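Local coordinates for zinc-binding protein TroA (Treponema pallidum, PDB 1K0F) that binds zinc with high affinity in the periplasm and delivers it to the membrane permease of an ABC importer, at residues A[55-60]-A[77-82]. Sequence-based numbering, arbitrary orientation.
Sequences ILYNGL and RLVVAV
The ring of Y57 lies over A81. The A81 methyl CB sits 3.6 Å from the centroid of the Y57 ring, 20° off its normal, in a CH-pi contact. CG of Y57 stands between its backbone N and carbonyl carbon (chi1 68°), which swings the ring across to the neighbouring strand. The CE1 corner of Y57 then meets CG1 of V79 at 3.4 Å. The other V79 methyl, CG2, runs alongside I55. Beyond it, CD1 of I55 touches CD of R77. Helix 67-73 covers this side, with F70 against both I55 and Y57. On the other face, CD2 of L56 packs on CG1 of V82 at 3.7 Å, the two side chains crossing at about a right angle, and also reaches CB of V80. Helices 10-20 and 107-124 cover this layer.

Backbone hydrogen bonds of a parallel pair link the strands. I55 N donates to L78 O (2.7 Å), V80 N to I55 O (2.9 Å), and Y57 N to V80 O (2.9 Å). Past Y57 the regular strand ends in a loop. There CA of G59 comes 3.4 Å from CB of A81. The backbone angles of G59 call for glycine. At the polar edge, the buried N58 amide is held at both ends: OD1 bonds to S83 OG and ND2 to P101 O.

The contact joins the two strands of the beta-alpha-beta unit 54-57, 67-73, 78-81, with 78-81 at the sheet margin. Apolar side chains line both faces and backbone bonds set the register, while two amide bonds fix the rotation of N58 near, without touching, the zinc-binding residues H37 and H102, empty here.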
ATOM      1  N   ILE A  55      -5.185  -5.775 -17.410  1.00 24.17           N
ATOM      2  CA  ILE A  55      -5.398  -4.707 -16.445  1.00 24.60           C
ATOM      3  C   ILE A  55      -5.294  -5.306 -15.049  1.00 22.91           C
ATOM      4  O   ILE A  55      -5.934  -6.317 -14.743  1.00 18.92           O
ATOM      5  CB  ILE A  55      -6.774  -4.040 -16.599  1.00 25.95           C
ATOM      6  CG1 ILE A  55      -6.787  -3.147 -17.842  1.00 26.45           C
ATOM      7  CG2 ILE A  55      -7.071  -3.189 -15.370  1.00 26.75           C
ATOM      8  CD1 ILE A  55      -8.158  -2.595 -18.170  1.00 26.84           C
ATOM      9  N   LEU A  56      -4.474  -4.672 -14.212  1.00 22.50           N
ATOM     10  CA  LEU A  56      -4.241  -5.138 -12.852  1.00 20.69           C
ATOM     11  C   LEU A  56      -4.570  -4.091 -11.802  1.00 19.39           C
ATOM     12  O   LEU A  56      -4.154  -2.935 -11.893  1.00 19.79           O
ATOM     13  CB  LEU A  56      -2.782  -5.579 -12.690  1.00 18.73           C
ATOM     14  CG  LEU A  56      -2.378  -6.892 -13.368  1.00 17.98           C
ATOM     15  CD1 LEU A  56      -0.915  -7.190 -13.073  1.00 19.07           C
ATOM     16  CD2 LEU A  56      -3.268  -8.020 -12.884  1.00 16.20           C
ATOM     17  N   TYR A  57      -5.324  -4.517 -10.799  1.00 17.91           N
ATOM     18  CA  TYR A  57      -5.701  -3.645  -9.711  1.00 18.09           C
ATOM     19  C   TYR A  57      -5.893  -4.461  -8.435  1.00 18.97           C
ATOM     20  O   TYR A  57      -6.067  -5.682  -8.473  1.00 20.47           O
ATOM     21  CB  TYR A  57      -6.967  -2.859 -10.067  1.00 16.29           C
ATOM     22  CG  TYR A  57      -8.245  -3.667 -10.197  1.00 15.46           C
ATOM     23  CD1 TYR A  57      -8.432  -4.562 -11.253  1.00 14.32           C
ATOM     24  CD2 TYR A  57      -9.304  -3.470  -9.302  1.00 15.85           C
ATOM     25  CE1 TYR A  57      -9.628  -5.230 -11.414  1.00 15.24           C
ATOM     26  CE2 TYR A  57     -10.511  -4.138  -9.458  1.00 15.61           C
ATOM     27  CZ  TYR A  57     -10.668  -5.015 -10.514  1.00 17.80           C
ATOM     28  OH  TYR A  57     -11.863  -5.690 -10.645  1.00 23.47           O
ATOM     29  N   ASN A  58      -5.837  -3.773  -7.305  1.00 17.34           N
ATOM     30  CA  ASN A  58      -5.979  -4.385  -5.997  1.00 18.09           C
ATOM     31  C   ASN A  58      -7.207  -5.272  -5.819  1.00 19.59           C
ATOM     32  O   ASN A  58      -7.125  -6.507  -5.772  1.00 17.96           O
ATOM     33  CB  ASN A  58      -6.025  -3.284  -4.943  1.00 18.24           C
ATOM     34  CG  ASN A  58      -5.356  -3.680  -3.656  1.00 21.58           C
ATOM     35  OD1 ASN A  58      -4.310  -4.342  -3.669  1.00 23.31           O
ATOM     36  ND2 ASN A  58      -5.940  -3.274  -2.534  1.00 22.01           N
ATOM     37  N   GLY A  59      -8.346  -4.595  -5.730  1.00 20.62           N
ATOM     38  CA  GLY A  59      -9.604  -5.252  -5.474  1.00 19.60           C
ATOM     39  C   GLY A  59      -9.833  -4.784  -4.049  1.00 19.62           C
ATOM     40  O   GLY A  59      -9.416  -3.675  -3.700  1.00 18.99           O
ATOM     41  N   LEU A  60     -10.448  -5.609  -3.215  1.00 19.02           N
ATOM     42  CA  LEU A  60     -10.691  -5.222  -1.837  1.00 20.40           C
ATOM     43  C   LEU A  60     -11.151  -3.768  -1.745  1.00 22.81           C
ATOM     44  O   LEU A  60     -10.854  -3.057  -0.789  1.00 22.45           O
ATOM     45  CB  LEU A  60      -9.423  -5.429  -1.011  1.00 17.79           C
ATOM     46  CG  LEU A  60      -8.861  -6.854  -1.026  1.00 16.70           C
ATOM     47  CD1 LEU A  60      -7.887  -7.011   0.124  1.00 17.48           C
ATOM     48  CD2 LEU A  60      -9.993  -7.875  -0.903  1.00 18.47           C
ATOM     49  N   ARG A  77     -11.178  -7.562 -22.084  1.00 48.02           N
ATOM     50  CA  ARG A  77      -9.763  -7.831 -21.880  1.00 46.91           C
ATOM     51  C   ARG A  77      -9.553  -8.488 -20.539  1.00 44.71           C
ATOM     52  O   ARG A  77     -10.502  -8.744 -19.804  1.00 45.17           O
ATOM     53  CB  ARG A  77      -8.967  -6.530 -21.907  1.00 49.55           C
ATOM     54  CG  ARG A  77      -9.242  -5.631 -20.710  1.00 51.58           C
ATOM     55  CD  ARG A  77      -9.123  -4.160 -21.081  1.00 52.41           C
ATOM     56  NE  ARG A  77      -9.723  -3.874 -22.382  1.00 54.57           N
ATOM     57  CZ  ARG A  77      -9.098  -3.236 -23.365  1.00 56.59           C
ATOM     58  NH1 ARG A  77      -7.853  -2.813 -23.197  1.00 57.88           N
ATOM     59  NH2 ARG A  77      -9.717  -3.023 -24.519  1.00 58.88           N
ATOM     60  N   LEU A  78      -8.298  -8.748 -20.215  1.00 42.07           N
ATOM     61  CA  LEU A  78      -7.975  -9.361 -18.945  1.00 41.51           C
ATOM     62  C   LEU A  78      -8.030  -8.286 -17.859  1.00 41.40           C
ATOM     63  O   LEU A  78      -7.306  -7.298 -17.927  1.00 42.04           O
ATOM     64  CB  LEU A  78      -6.576  -9.975 -19.002  1.00 41.73           C
ATOM     65  CG  LEU A  78      -6.475 -11.402 -19.541  1.00 42.13           C
ATOM     66  CD1 LEU A  78      -5.012 -11.846 -19.575  1.00 42.86           C
ATOM     67  CD2 LEU A  78      -7.292 -12.335 -18.663  1.00 41.70           C
ATOM     68  N   VAL A  79      -8.910  -8.475 -16.876  1.00 40.17           N
ATOM     69  CA  VAL A  79      -9.050  -7.532 -15.768  1.00 36.44           C
ATOM     70  C   VAL A  79      -9.018  -8.331 -14.484  1.00 34.88           C
ATOM     71  O   VAL A  79      -9.884  -9.165 -14.237  1.00 34.40           O
ATOM     72  CB  VAL A  79     -10.368  -6.758 -15.838  1.00 35.73           C
ATOM     73  CG1 VAL A  79     -10.562  -5.960 -14.559  1.00 35.01           C
ATOM     74  CG2 VAL A  79     -10.358  -5.835 -17.042  1.00 35.20           C
ATOM     75  N   VAL A  80      -8.017  -8.062 -13.660  1.00 34.90           N
ATOM     76  CA  VAL A  80      -7.853  -8.796 -12.422  1.00 33.67           C
ATOM     77  C   VAL A  80      -7.551  -7.949 -11.187  1.00 31.75           C
ATOM     78  O   VAL A  80      -6.638  -7.129 -11.187  1.00 28.60           O
ATOM     79  CB  VAL A  80      -6.734  -9.857 -12.591  1.00 33.85           C
ATOM     80  CG1 VAL A  80      -6.258 -10.354 -11.230  1.00 35.79           C
ATOM     81  CG2 VAL A  80      -7.247 -11.014 -13.440  1.00 33.52           C
ATOM     82  N   ALA A  81      -8.354  -8.154 -10.147  1.00 31.64           N
ATOM     83  CA  ALA A  81      -8.167  -7.479  -8.873  1.00 30.94           C
ATOM     84  C   ALA A  81      -7.342  -8.513  -8.125  1.00 31.09           C
ATOM     85  O   ALA A  81      -7.881  -9.400  -7.468  1.00 30.24           O
ATOM     86  CB  ALA A  81      -9.500  -7.255  -8.182  1.00 30.57           C
ATOM     87  N   VAL A  82      -6.030  -8.404  -8.274  1.00 32.81           N
ATOM     88  CA  VAL A  82      -5.076  -9.331  -7.677  1.00 33.83           C
ATOM     89  C   VAL A  82      -5.300  -9.744  -6.237  1.00 33.65           C
ATOM     90  O   VAL A  82      -5.269 -10.935  -5.919  1.00 35.14           O
ATOM     91  CB  VAL A  82      -3.644  -8.784  -7.780  1.00 33.99           C
ATOM     92  CG1 VAL A  82      -3.284  -8.558  -9.241  1.00 35.53           C
ATOM     93  CG2 VAL A  82      -3.525  -7.489  -6.995  1.00 35.84           C
TER